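Local coordinates for putative protein-disulfide isomerase (Pseudomonas syringae pv. tomato, PDB 3GN3), which is of uncertain function but is a putative protein-disulfide isomerase of the DsbA family, probably acting in thiol-disulfide chemistry, at residues F18-E23 against F34-L39; E23-F28 against P58-S63; R53-P58 against N150-S155; S63-R68 against D114-I119; R68-A73 against K84-A89. All blocks are in the same frame, centred on the assembly; numbering follows the deposited sequence.

Contact 1. Residues F18-E23 against F34-L39; sequences FEVFLE and FKLDDL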
# COMPACT_ATOMS: atom_id res chain seq x y z
N PHE A 18 -14.46 -5.59 12.42
CA PHE A 18 -14.93 -4.45 11.67
C PHE A 18 -14.11 -3.24 12.05
O PHE A 18 -14.26 -2.71 13.16
CB PHE A 18 -16.39 -4.18 12.01
CG PHE A 18 -17.03 -3.12 11.18
CD1 PHE A 18 -16.99 -3.18 9.79
CD2 PHE A 18 -17.73 -2.09 11.77
CE1 PHE A 18 -17.61 -2.19 9.02
CE2 PHE A 18 -18.37 -1.11 10.99
CZ PHE A 18 -18.30 -1.16 9.63
N GLU A 19 -13.24 -2.80 11.14
CA GLU A 19 -12.38 -1.65 11.43
C GLU A 19 -12.81 -0.44 10.64
O GLU A 19 -13.08 -0.55 9.44
CB GLU A 19 -10.93 -1.98 11.15
CG GLU A 19 -10.45 -3.17 11.93
CD GLU A 19 -9.03 -3.51 11.62
OE1 GLU A 19 -8.12 -2.79 12.09
OE2 GLU A 19 -8.82 -4.49 10.89
N VAL A 20 -12.90 0.70 11.31
CA VAL A 20 -13.34 1.93 10.66
C VAL A 20 -12.34 3.04 10.92
O VAL A 20 -12.00 3.33 12.08
CB VAL A 20 -14.72 2.40 11.20
CG1 VAL A 20 -15.28 3.47 10.29
CG2 VAL A 20 -15.69 1.24 11.30
N PHE A 21 -11.87 3.65 9.83
CA PHE A 21 -10.88 4.71 9.87
C PHE A 21 -11.61 6.02 9.86
O PHE A 21 -12.36 6.32 8.94
CB PHE A 21 -9.90 4.61 8.68
CG PHE A 21 -8.95 3.46 8.79
CD1 PHE A 21 -7.67 3.65 9.33
CD2 PHE A 21 -9.33 2.17 8.40
CE1 PHE A 21 -6.77 2.58 9.46
CE2 PHE A 21 -8.44 1.08 8.52
CZ PHE A 21 -7.15 1.29 9.05
N LEU A 22 -11.40 6.82 10.90
CA LEU A 22 -12.16 8.04 11.07
C LEU A 22 -11.25 9.25 11.26
O LEU A 22 -10.27 9.20 12.00
CB LEU A 22 -13.13 7.91 12.26
CG LEU A 22 -14.21 6.81 12.26
CD1 LEU A 22 -14.78 6.62 13.68
CD2 LEU A 22 -15.34 7.08 11.24
N GLU A 23 -11.58 10.32 10.55
CA GLU A 23 -11.01 11.63 10.83
C GLU A 23 -12.03 12.35 11.73
O GLU A 23 -13.17 12.58 11.31
CB GLU A 23 -10.73 12.41 9.52
CG GLU A 23 -10.71 13.95 9.62
CD GLU A 23 -9.66 14.50 10.59
OE1 GLU A 23 -8.45 14.18 10.44
OE2 GLU A 23 -10.06 15.28 11.50
N PHE A 34 -21.46 8.25 14.60
CA PHE A 34 -22.78 8.15 15.22
C PHE A 34 -23.63 6.92 14.83
O PHE A 34 -24.74 6.77 15.32
CB PHE A 34 -23.58 9.45 15.03
CG PHE A 34 -23.09 10.61 15.87
CD1 PHE A 34 -23.01 10.49 17.27
CD2 PHE A 34 -22.71 11.81 15.29
CE1 PHE A 34 -22.55 11.56 18.07
CE2 PHE A 34 -22.25 12.88 16.08
CZ PHE A 34 -22.18 12.75 17.47
N LYS A 35 -23.11 6.03 13.98
CA LYS A 35 -23.83 4.80 13.65
C LYS A 35 -23.20 3.58 14.29
O LYS A 35 -23.73 2.46 14.18
CB LYS A 35 -23.93 4.60 12.14
CG LYS A 35 -24.86 5.59 11.43
CD LYS A 35 -25.15 5.13 9.99
CE LYS A 35 -25.67 6.28 9.16
NZ LYS A 35 -25.80 5.93 7.72
N LEU A 36 -22.07 3.75 14.97
CA LEU A 36 -21.36 2.59 15.49
C LEU A 36 -22.07 1.90 16.66
O LEU A 36 -21.96 0.68 16.83
CB LEU A 36 -19.89 2.90 15.78
CG LEU A 36 -19.03 3.29 14.56
CD1 LEU A 36 -17.68 3.82 15.03
CD2 LEU A 36 -18.87 2.14 13.55
N ASP A 37 -22.81 2.68 17.47
CA ASP A 37 -23.63 2.10 18.54
C ASP A 37 -24.70 1.16 17.98
O ASP A 37 -24.76 0.01 18.38
CB ASP A 37 -24.27 3.17 19.44
CG ASP A 37 -23.30 3.76 20.46
OD1 ASP A 37 -23.61 4.83 21.03
OD2 ASP A 37 -22.23 3.16 20.71
N ASP A 38 -25.49 1.65 17.01
CA ASP A 38 -26.47 0.81 16.31
C ASP A 38 -25.80 -0.40 15.73
O ASP A 38 -26.31 -1.51 15.85
CB ASP A 38 -27.13 1.49 15.12
CG ASP A 38 -27.67 2.82 15.44
OD1 ASP A 38 -27.54 3.26 16.61
OD2 ASP A 38 -28.22 3.44 14.48
N LEU A 39 -24.68 -0.17 15.05
CA LEU A 39 -24.01 -1.26 14.38
C LEU A 39 -23.74 -2.43 15.35
O LEU A 39 -24.09 -3.57 15.06
CB LEU A 39 -22.73 -0.81 13.67
CG LEU A 39 -22.15 -2.12 13.14
CD1 LEU A 39 -22.75 -2.48 11.77
CD2 LEU A 39 -20.67 -2.15 13.13

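Contact 2. Residues E23-F28 against P58-S63; sequences EPTCPF and PWHMFS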
# COMPACT_ATOMS: atom_id res chain seq x y z
N GLU A 23 -11.58 10.32 10.55
CA GLU A 23 -11.01 11.63 10.83
C GLU A 23 -12.03 12.35 11.73
O GLU A 23 -13.17 12.58 11.31
CB GLU A 23 -10.73 12.41 9.52
CG GLU A 23 -10.71 13.95 9.62
CD GLU A 23 -9.66 14.50 10.59
OE1 GLU A 23 -8.45 14.18 10.44
OE2 GLU A 23 -10.06 15.28 11.50
N PRO A 24 -11.64 12.68 12.97
CA PRO A 24 -12.58 13.21 13.99
C PRO A 24 -13.37 14.46 13.59
O PRO A 24 -14.45 14.69 14.15
CB PRO A 24 -11.69 13.52 15.20
CG PRO A 24 -10.38 12.80 14.92
CD PRO A 24 -10.24 12.73 13.43
N THR A 25 -12.85 15.25 12.66
CA THR A 25 -13.55 16.46 12.22
C THR A 25 -14.08 16.38 10.79
O THR A 25 -14.35 17.41 10.17
CB THR A 25 -12.66 17.74 12.35
OG1 THR A 25 -11.49 17.61 11.53
CG2 THR A 25 -12.26 17.99 13.78
N CYS A 26 -14.20 15.16 10.27
CA CYS A 26 -14.69 14.98 8.90
C CYS A 26 -16.19 14.67 8.92
O CYS A 26 -16.63 13.80 9.66
CB CYS A 26 -13.88 13.88 8.21
SG CYS A 26 -14.74 12.88 6.94
N PRO A 27 -16.98 15.39 8.11
CA PRO A 27 -18.45 15.25 8.17
C PRO A 27 -18.95 13.81 7.94
O PRO A 27 -19.86 13.34 8.65
CB PRO A 27 -18.95 16.18 7.05
CG PRO A 27 -17.76 16.46 6.18
CD PRO A 27 -16.55 16.35 7.07
N PHE A 28 -18.33 13.12 6.98
CA PHE A 28 -18.71 11.75 6.65
C PHE A 28 -18.30 10.81 7.75
O PHE A 28 -19.03 9.84 8.06
CB PHE A 28 -18.10 11.33 5.31
CG PHE A 28 -18.36 12.32 4.20
CD1 PHE A 28 -19.61 12.40 3.59
CD2 PHE A 28 -17.36 13.21 3.81
CE1 PHE A 28 -19.87 13.34 2.57
CE2 PHE A 28 -17.59 14.15 2.79
CZ PHE A 28 -18.86 14.22 2.17
N PRO A 58 -4.38 15.79 6.63
CA PRO A 58 -3.57 17.02 6.69
C PRO A 58 -4.31 18.27 6.22
O PRO A 58 -3.93 19.39 6.62
CB PRO A 58 -2.38 16.73 5.78
CG PRO A 58 -2.29 15.26 5.73
CD PRO A 58 -3.73 14.76 5.79
N TRP A 59 -5.35 18.09 5.41
CA TRP A 59 -6.18 19.25 5.04
C TRP A 59 -7.21 19.63 6.13
O TRP A 59 -7.87 20.66 6.02
CB TRP A 59 -6.82 19.09 3.66
CG TRP A 59 -7.76 17.93 3.54
CD1 TRP A 59 -9.12 17.96 3.65
CD2 TRP A 59 -7.41 16.56 3.28
NE1 TRP A 59 -9.64 16.70 3.48
CE2 TRP A 59 -8.62 15.82 3.25
CE3 TRP A 59 -6.20 15.89 3.07
CZ2 TRP A 59 -8.66 14.43 3.03
CZ3 TRP A 59 -6.24 14.48 2.84
CH2 TRP A 59 -7.46 13.78 2.82
N HIS A 60 -7.33 18.81 7.16
CA HIS A 60 -8.02 19.20 8.40
C HIS A 60 -6.94 19.69 9.41
O HIS A 60 -6.37 18.89 10.15
CB HIS A 60 -8.83 18.02 8.96
CG HIS A 60 -10.04 17.68 8.14
ND1 HIS A 60 -11.32 17.79 8.63
CD2 HIS A 60 -10.16 17.26 6.86
CE1 HIS A 60 -12.18 17.46 7.68
NE2 HIS A 60 -11.51 17.13 6.60
N MET A 61 -6.66 21.00 9.41
CA MET A 61 -5.41 21.54 9.99
C MET A 61 -5.23 21.38 11.51
O MET A 61 -4.09 21.34 12.01
CB MET A 61 -5.14 22.98 9.52
CG MET A 61 -4.66 23.07 8.04
SD MET A 61 -4.45 24.71 7.26
CE MET A 61 -6.05 25.49 7.48
N PHE A 62 -6.33 21.24 12.26
CA PHE A 62 -6.19 20.95 13.68
C PHE A 62 -6.30 19.46 14.00
O PHE A 62 -6.45 19.08 15.17
CB PHE A 62 -7.16 21.79 14.54
CG PHE A 62 -6.56 23.09 15.03
CD1 PHE A 62 -7.18 24.30 14.76
CD2 PHE A 62 -5.36 23.11 15.74
CE1 PHE A 62 -6.63 25.53 15.21
CE2 PHE A 62 -4.79 24.31 16.20
CZ PHE A 62 -5.43 25.52 15.93
N SER A 63 -6.18 18.61 12.98
CA SER A 63 -6.37 17.18 13.18
C SER A 63 -5.35 16.59 14.14
O SER A 63 -5.70 15.78 15.01
CB SER A 63 -6.33 16.44 11.84
OG SER A 63 -6.47 15.04 12.03

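Contact 3. Residues R53-P58 against N150-S155; sequences RLQSQP and NGIHVS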
# COMPACT_ATOMS: atom_id res chain seq x y z
N ARG A 53 -9.89 3.35 14.12
CA ARG A 53 -8.52 3.80 13.88
C ARG A 53 -8.63 5.25 13.46
O ARG A 53 -9.58 5.64 12.78
CB ARG A 53 -7.80 3.02 12.78
CG ARG A 53 -8.12 1.55 12.65
CD ARG A 53 -7.99 0.83 13.95
NE ARG A 53 -7.67 -0.58 13.81
CZ ARG A 53 -7.31 -1.34 14.84
NH1 ARG A 53 -7.24 -0.79 16.04
NH2 ARG A 53 -7.00 -2.63 14.68
N LEU A 54 -7.64 6.05 13.86
CA LEU A 54 -7.71 7.48 13.61
C LEU A 54 -6.96 7.84 12.33
O LEU A 54 -5.76 7.59 12.19
CB LEU A 54 -7.19 8.23 14.85
CG LEU A 54 -8.00 7.89 16.11
CD1 LEU A 54 -7.32 8.44 17.34
CD2 LEU A 54 -9.45 8.37 16.03
N GLN A 55 -7.70 8.38 11.37
CA GLN A 55 -7.16 8.76 10.08
C GLN A 55 -7.03 10.26 10.08
O GLN A 55 -7.98 10.98 9.73
CB GLN A 55 -8.13 8.32 8.96
CG GLN A 55 -7.82 8.86 7.54
CD GLN A 55 -6.68 8.12 6.87
OE1 GLN A 55 -5.95 7.36 7.51
NE2 GLN A 55 -6.53 8.32 5.57
N SER A 56 -5.86 10.75 10.49
CA SER A 56 -5.61 12.19 10.54
C SER A 56 -5.44 12.78 9.12
O SER A 56 -4.53 12.38 8.40
CB SER A 56 -4.39 12.44 11.40
OG SER A 56 -4.17 13.81 11.60
N GLN A 57 -6.30 13.70 8.70
CA GLN A 57 -6.20 14.27 7.35
C GLN A 57 -5.51 15.64 7.37
O GLN A 57 -5.99 16.56 8.05
CB GLN A 57 -7.60 14.42 6.70
CG GLN A 57 -8.48 13.16 6.74
CD GLN A 57 -8.11 12.12 5.70
OE1 GLN A 57 -6.93 11.85 5.46
NE2 GLN A 57 -9.12 11.51 5.09
N PRO A 58 -4.38 15.79 6.63
CA PRO A 58 -3.57 17.02 6.69
C PRO A 58 -4.31 18.27 6.22
O PRO A 58 -3.93 19.39 6.62
CB PRO A 58 -2.38 16.73 5.78
CG PRO A 58 -2.29 15.26 5.73
CD PRO A 58 -3.73 14.76 5.79
N ASN A 150 -2.02 0.10 5.18
CA ASN A 150 -3.23 -0.39 4.55
C ASN A 150 -3.73 0.49 3.40
O ASN A 150 -4.71 0.13 2.73
CB ASN A 150 -4.31 -0.65 5.61
CG ASN A 150 -4.03 -1.92 6.40
OD1 ASN A 150 -4.27 -3.03 5.91
ND2 ASN A 150 -3.51 -1.76 7.64
N GLY A 151 -3.05 1.61 3.16
CA GLY A 151 -3.35 2.51 2.05
C GLY A 151 -4.64 3.29 2.25
O GLY A 151 -5.27 3.72 1.28
N ILE A 152 -5.02 3.52 3.51
CA ILE A 152 -6.23 4.29 3.79
C ILE A 152 -5.98 5.72 3.37
O ILE A 152 -4.91 6.24 3.61
CB ILE A 152 -6.64 4.24 5.31
CG1 ILE A 152 -6.65 2.79 5.84
CG2 ILE A 152 -7.98 4.91 5.51
CD1 ILE A 152 -7.43 1.76 4.99
N HIS A 153 -6.96 6.35 2.72
CA HIS A 153 -6.88 7.75 2.35
C HIS A 153 -8.20 8.44 2.67
O HIS A 153 -8.26 9.38 3.49
CB HIS A 153 -6.56 7.89 0.86
CG HIS A 153 -6.64 9.31 0.38
ND1 HIS A 153 -5.86 10.31 0.92
CD2 HIS A 153 -7.42 9.89 -0.56
CE1 HIS A 153 -6.15 11.46 0.32
NE2 HIS A 153 -7.09 11.23 -0.58
N VAL A 154 -9.26 7.97 2.04
CA VAL A 154 -10.57 8.56 2.19
C VAL A 154 -11.10 8.31 3.61
O VAL A 154 -10.95 7.22 4.12
CB VAL A 154 -11.54 8.00 1.11
CG1 VAL A 154 -12.96 7.99 1.57
CG2 VAL A 154 -11.40 8.81 -0.17
N SER A 155 -11.69 9.31 4.25
CA SER A 155 -12.37 9.06 5.51
C SER A 155 -13.89 9.21 5.38
O SER A 155 -14.37 10.17 4.79
CB SER A 155 -11.81 9.98 6.62
OG SER A 155 -12.15 11.32 6.38

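Contact 4. Residues S63-R68 against D114-I119; sequences SGVIVR and DIIARI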
# COMPACT_ATOMS: atom_id res chain seq x y z
N SER A 63 -6.18 18.61 12.98
CA SER A 63 -6.37 17.18 13.18
C SER A 63 -5.35 16.59 14.14
O SER A 63 -5.70 15.78 15.01
CB SER A 63 -6.33 16.44 11.84
OG SER A 63 -6.47 15.04 12.03
N GLY A 64 -4.08 16.97 13.97
CA GLY A 64 -3.01 16.46 14.84
C GLY A 64 -3.22 16.76 16.32
O GLY A 64 -2.97 15.90 17.17
N VAL A 65 -3.68 17.97 16.62
CA VAL A 65 -3.99 18.36 17.99
C VAL A 65 -5.13 17.47 18.48
O VAL A 65 -5.02 16.80 19.52
CB VAL A 65 -4.44 19.83 18.08
CG1 VAL A 65 -4.86 20.18 19.51
CG2 VAL A 65 -3.36 20.76 17.59
N ILE A 66 -6.22 17.44 17.70
CA ILE A 66 -7.42 16.70 18.06
C ILE A 66 -7.19 15.20 18.20
O ILE A 66 -7.63 14.59 19.16
CB ILE A 66 -8.60 17.03 17.11
CG1 ILE A 66 -8.97 18.51 17.25
CG2 ILE A 66 -9.80 16.11 17.39
CD1 ILE A 66 -9.79 19.08 16.10
N VAL A 67 -6.46 14.61 17.26
CA VAL A 67 -6.14 13.18 17.35
C VAL A 67 -5.34 12.88 18.63
O VAL A 67 -5.62 11.89 19.32
CB VAL A 67 -5.41 12.62 16.07
CG1 VAL A 67 -4.84 11.22 16.30
CG2 VAL A 67 -6.34 12.62 14.87
N ARG A 68 -4.35 13.73 18.93
CA ARG A 68 -3.57 13.59 20.16
C ARG A 68 -4.48 13.64 21.41
O ARG A 68 -4.34 12.81 22.32
CB ARG A 68 -2.43 14.63 20.22
CG ARG A 68 -1.33 14.30 21.24
CD ARG A 68 -0.19 15.33 21.24
NE ARG A 68 0.70 15.17 22.39
CZ ARG A 68 1.71 14.31 22.47
NH1 ARG A 68 2.00 13.52 21.45
NH2 ARG A 68 2.44 14.22 23.58
N ASP A 114 -6.14 26.60 22.88
CA ASP A 114 -7.57 26.91 22.71
C ASP A 114 -8.41 25.66 22.36
O ASP A 114 -9.44 25.40 23.00
CB ASP A 114 -7.77 27.98 21.64
CG ASP A 114 -7.21 29.32 22.06
OD1 ASP A 114 -7.28 29.63 23.27
OD2 ASP A 114 -6.71 30.06 21.19
N ILE A 115 -7.93 24.89 21.38
CA ILE A 115 -8.54 23.63 20.94
C ILE A 115 -8.63 22.62 22.10
O ILE A 115 -9.67 21.99 22.30
CB ILE A 115 -7.79 23.05 19.70
CG1 ILE A 115 -7.91 23.99 18.49
CG2 ILE A 115 -8.25 21.63 19.35
CD1 ILE A 115 -9.29 24.62 18.26
N ILE A 116 -7.55 22.49 22.86
CA ILE A 116 -7.56 21.57 24.00
C ILE A 116 -8.59 21.96 25.07
O ILE A 116 -9.34 21.11 25.56
CB ILE A 116 -6.19 21.41 24.64
CG1 ILE A 116 -5.22 20.77 23.64
CG2 ILE A 116 -6.29 20.57 25.93
CD1 ILE A 116 -3.78 20.69 24.14
N ALA A 117 -8.60 23.25 25.43
CA ALA A 117 -9.56 23.81 26.38
C ALA A 117 -11.02 23.56 25.92
O ALA A 117 -11.86 23.13 26.70
CB ALA A 117 -9.29 25.30 26.58
N ARG A 118 -11.26 23.82 24.63
CA ARG A 118 -12.54 23.61 23.95
C ARG A 118 -13.06 22.16 24.06
O ARG A 118 -14.23 21.91 24.39
CB ARG A 118 -12.41 24.02 22.49
CG ARG A 118 -13.72 24.18 21.76
CD ARG A 118 -13.95 25.62 21.43
NE ARG A 118 -13.69 25.94 20.03
CZ ARG A 118 -12.64 26.60 19.58
NH1 ARG A 118 -11.69 27.01 20.40
NH2 ARG A 118 -12.52 26.85 18.29
N ILE A 119 -12.19 21.19 23.77
CA ILE A 119 -12.53 19.78 23.93
C ILE A 119 -12.76 19.43 25.40
O ILE A 119 -13.64 18.63 25.74
CB ILE A 119 -11.44 18.88 23.32
CG1 ILE A 119 -11.32 19.13 21.81
CG2 ILE A 119 -11.69 17.41 23.68
CD1 ILE A 119 -10.21 18.35 21.15

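Contact 5. Residues R68-A73 against K84-A89; sequences RCILAA and KAVMTA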
# COMPACT_ATOMS: atom_id res chain seq x y z
N ARG A 68 -4.35 13.73 18.93
CA ARG A 68 -3.57 13.59 20.16
C ARG A 68 -4.48 13.64 21.41
O ARG A 68 -4.34 12.81 22.32
CB ARG A 68 -2.43 14.63 20.22
CG ARG A 68 -1.33 14.30 21.24
CD ARG A 68 -0.19 15.33 21.24
NE ARG A 68 0.70 15.17 22.39
CZ ARG A 68 1.71 14.31 22.47
NH1 ARG A 68 2.00 13.52 21.45
NH2 ARG A 68 2.44 14.22 23.58
N CYS A 69 -5.42 14.59 21.45
CA CYS A 69 -6.41 14.64 22.52
C CYS A 69 -7.18 13.35 22.70
O CYS A 69 -7.43 12.92 23.85
CB CYS A 69 -7.43 15.73 22.25
SG CYS A 69 -6.71 17.36 22.43
N ILE A 70 -7.58 12.74 21.57
CA ILE A 70 -8.37 11.52 21.64
C ILE A 70 -7.52 10.44 22.28
O ILE A 70 -7.97 9.73 23.19
CB ILE A 70 -8.90 11.08 20.25
CG1 ILE A 70 -9.93 12.09 19.75
CG2 ILE A 70 -9.48 9.67 20.31
CD1 ILE A 70 -10.00 12.16 18.25
N LEU A 71 -6.29 10.32 21.82
CA LEU A 71 -5.41 9.29 22.33
C LEU A 71 -4.95 9.60 23.76
O LEU A 71 -4.67 8.68 24.53
CB LEU A 71 -4.25 9.06 21.36
CG LEU A 71 -4.72 8.32 20.11
CD1 LEU A 71 -3.69 8.38 18.96
CD2 LEU A 71 -5.10 6.88 20.44
N ALA A 72 -4.88 10.89 24.09
CA ALA A 72 -4.65 11.33 25.47
C ALA A 72 -5.78 10.86 26.39
O ALA A 72 -5.51 10.33 27.47
CB ALA A 72 -4.48 12.87 25.56
N ALA A 73 -7.03 11.06 25.97
CA ALA A 73 -8.20 10.58 26.71
C ALA A 73 -8.14 9.08 26.97
O ALA A 73 -8.51 8.62 28.04
CB ALA A 73 -9.48 10.95 25.99
N LYS A 84 -13.91 8.04 23.55
CA LYS A 84 -15.20 8.13 22.88
C LYS A 84 -15.92 9.44 23.25
O LYS A 84 -16.46 10.13 22.37
CB LYS A 84 -16.05 6.89 23.19
CG LYS A 84 -17.37 6.85 22.44
CD LYS A 84 -18.36 5.92 23.16
CE LYS A 84 -19.78 6.08 22.59
NZ LYS A 84 -20.80 5.70 23.61
N ALA A 85 -15.90 9.79 24.53
CA ALA A 85 -16.39 11.10 24.98
C ALA A 85 -15.77 12.26 24.18
O ALA A 85 -16.49 13.14 23.67
CB ALA A 85 -16.14 11.27 26.46
N VAL A 86 -14.43 12.24 24.03
CA VAL A 86 -13.74 13.29 23.24
C VAL A 86 -14.17 13.30 21.76
O VAL A 86 -14.46 14.38 21.21
CB VAL A 86 -12.17 13.25 23.37
CG1 VAL A 86 -11.51 14.20 22.34
CG2 VAL A 86 -11.72 13.60 24.81
N MET A 87 -14.21 12.12 21.13
CA MET A 87 -14.71 12.01 19.72
C MET A 87 -16.14 12.55 19.61
O MET A 87 -16.43 13.35 18.71
CB MET A 87 -14.60 10.58 19.16
CG MET A 87 -13.16 10.12 18.96
SD MET A 87 -13.01 8.66 17.94
CE MET A 87 -12.69 7.40 19.09
N THR A 88 -17.01 12.17 20.55
CA THR A 88 -18.39 12.67 20.59
C THR A 88 -18.45 14.19 20.71
O THR A 88 -19.23 14.84 20.01
CB THR A 88 -19.21 12.05 21.74
OG1 THR A 88 -19.15 10.61 21.66
CG2 THR A 88 -20.67 12.53 21.69
N ALA A 89 -17.63 14.76 21.60
CA ALA A 89 -17.64 16.22 21.78
C ALA A 89 -17.19 16.95 20.50
O ALA A 89 -17.79 17.97 20.11
CB ALA A 89 -16.81 16.63 22.99

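Contact 1. Residues F18-E23 against F34-L39
Phe18 and Leu36 meet in an all-apolar contact in which the strand 16-22 presents one face to the first turn of helix 36-43. No hydrogen bond joins the two segments, and every residue that touches is buried. The aromatic part belongs to Phe18. Its CG stands anti to the backbone N (chi1 -173°), which sets the ring where Leu36 and Leu39 meet it. Leu36 CD2 comes to the edge of this ring, near its plane, 4.2 Å from Phe18 CE2. Leu39 CD2 meets the CD2-CE2 bond of Phe18 obliquely: it lies 3.2 Å from Phe18 CD2, a spacing so short for two carbons that its exact value is doubtful. The purely aliphatic part centres on Leu36, whose two methyls divide the strand between them. Leu36 CD2 reaches Val20 CG2 at 4.0 Å, the two side chains running past each other in opposite directions. Leu36 CD1 turns instead to Leu22 CD1, 4.3 Å away. Leu36 thus meets Phe18, Val20 and Leu22, alternate residues of the strand that send their side chains to one side of the sheet. Neighbouring strands and the C-terminal helix widen this core: Phe158 touches Phe18 and Val20, Val50 touches Phe18 and Leu39, Ile52 touches Leu22, and Trp177 packs on Leu39. On the other side of the strand, Glu19 forms a salt bridge with Arg53. Helix 36-43 lies in the connection between the adjacent parallel strands 16-22 and 48-54, so the arrangement is the strand-helix packing of a beta-alpha-beta crossover in a thioredoxin-like domain.

Contact 2. Residues E23-F28 against P58-S63
Glu23 passes over the ring of His60 and ends at Ser63. Its CB lies beside the backbone O of Gln55. CG, set anti to the backbone N (chi1 155°), stands over one face of the imidazole, 4.1 Å from the centroid of the His60 ring, as a CH-pi contact. A bend at chi2 (59°) then turns CD and its oxygens along the ring, the carboxylate stacked on it with the two planes 22° apart. OE1 accepts Ser63 OG at 2.7 Å through its syn lone pair, and also takes the backbone N of Gln57; Ser63 OG has a second bond to Ser56. OE2 is gripped twice by Thr25, from opposite faces of the carboxylate: Thr25 OG1 stands 2.7 Å from Glu23 OE2, and Thr25 N lies 3.0 Å from Glu23 OE2. Bonds at both oxygens thus fix the rotation of this buried acid. Thr25 OG1 in turn accepts from His60 ND1 at 2.9 Å, so the bonds form a chain from His60 ND1 through Thr25 OG1 to Glu23 OE2. His60 CE1 rests 3.7 Å from Cys26 CA. Cys26, the N-cap residue of helix 27-33, probably corresponds to the first cysteine of the CXXC motif of thioredoxin-like relatives, Ser29 taking the place of the second.

Contact 3. Residues R53-P58 against N150-S155
The CA atoms of Gln55 and Ser155 lie 6.9 Å apart where the chain leaving strand 48-54 meets the loop between helix 137-150 and strand 157-160, beyond the Schellman motif that Gly151 forms at the helix end. In thioredoxin-like folds the loop before this strand typically lies beside the start of the active-site helix, as probably here. Two glutamine amides hold it by one backbone oxygen. Gln57 NE2 meets His153 O at 2.8 Å, nearly along the C=O axis and in the plane of its own amide. Gln55 NE2 takes the same His153 O at 2.9 Å but from above the carbonyl plane, at a C=O...N angle of 100°. Each NE2 adds a weak second bond: Gln55 NE2 to Ile152 O at 3.3 Å, and Gln57 NE2 to Ser155 OG, likewise 3.3 Å. Both glutamine chains bend at chi2, which turns the amides to the loop. Gln57 OE1 is bound by Arg148 of the second subunit, which also bonds His153 ND1, so the orientation of the Gln57 amide is supported from both ends. Beside these bonds the amide of Gln55 lies against a methyl, with Gln55 CD 3.7 Å from Ile152 CG2.

Contact 4. Residues S63-R68 against D114-I119
Ser63 OG, held by two polar partners, marks the start of helix 63-73, in which Val65 and Ile66, farther along the first turn, pack on Ile115 of helix 112-123. The short helical segments run 10.1 Å apart at closest approach and cross at -41°. Ile115 is the middle of the interface: its CG2, anti to the backbone N, touches both residues, lying 3.7 Å from Val65 CG1 and 3.8 Å from Ile66 CG1. The same two atoms of helix 63-73 reach further along the opposing helix. Val65 CG1 meets Ile116 CG1 at 4.2 Å, and Ile66 CG1 meets the terminal CD1 of Ile119 at 4.1 Å. Ile119 sits one turn beyond Ile115 and therefore faces the same way, a spacing kept by the backbone bond from Ile119 N to Ile115 O. Val86 and Val90 of helix 79-92 also touch Ile119, and Cys69 touches both Ile116 and Ile119. Only branched aliphatic groups meet across the segments, with no hydrogen bond between them, so the helices are held by burial and by the fit of methyl and methylene groups rather than by directional bonds.

Contact 5. Residues R68-A73 against K84-A89
Val86 places its two methyls against successive turns of helix 63-73. CG1, anti to the backbone N (chi1 170°), lies 3.7 Å from Ile70 CG1 and more loosely, at 4.4 Å, from Cys69 CB. CG2 points the other way along that helix and touches Ala73 CB at 3.7 Å. Ile70 also meets Met87, and these two side chains cross at about a right angle: Ile70 CD1 is 3.8 Å from Met87 CG, while the Met87 chain turns at chi3 and brings its CE to within 4.1 Å of Ile70 CG2. Ile70 is therefore touched by both Val86 and Met87. The close fit follows from the backbones, which approach to 5.9 Å between the CA atoms of Ile70 and Val86, with the small Ala73 one turn on. Around this first shell, Leu54 touches Ile70 and Met87, and Ile52 touches Met87, joining the helix pair to strand 48-54. Pro24 packs on Ile70, and Leu127, from a loop, packs on Val86. The two short segments run roughly antiparallel, at 149° and 8.7 Å apart at closest approach, with ten residues between them. This is an antiparallel helical hairpin, here part of the mainly helical insertion that follows strand 48-54 and distinguishes DsbA-family proteins from plain thioredoxins.

Contact 2 is the hub. Its centre lies 10 Å from that of contact 3 and 11 Å from that of contact 4. Glu23 leads into it from the strand of contact 1, whose centre is 16 Å away, and Ser63 passes from it into contact 4. Cys26 SG stands 3.1 Å from Ser155 OG, bringing the presumed active-site helix start beside the loop of contact 3, where a glycerol, probably from the crystallisation liquor, bonds the backbone N of His153 and Val154. Contacts 4 and 5 share helix 63-73, with centres 9 Å apart, and meet where Ile119 CG2 lies 3.5 Å from Val86 CG1. Both belong to the helical insertion enclosed by contact 3, whereas contact 1 lies in the thioredoxin-like core.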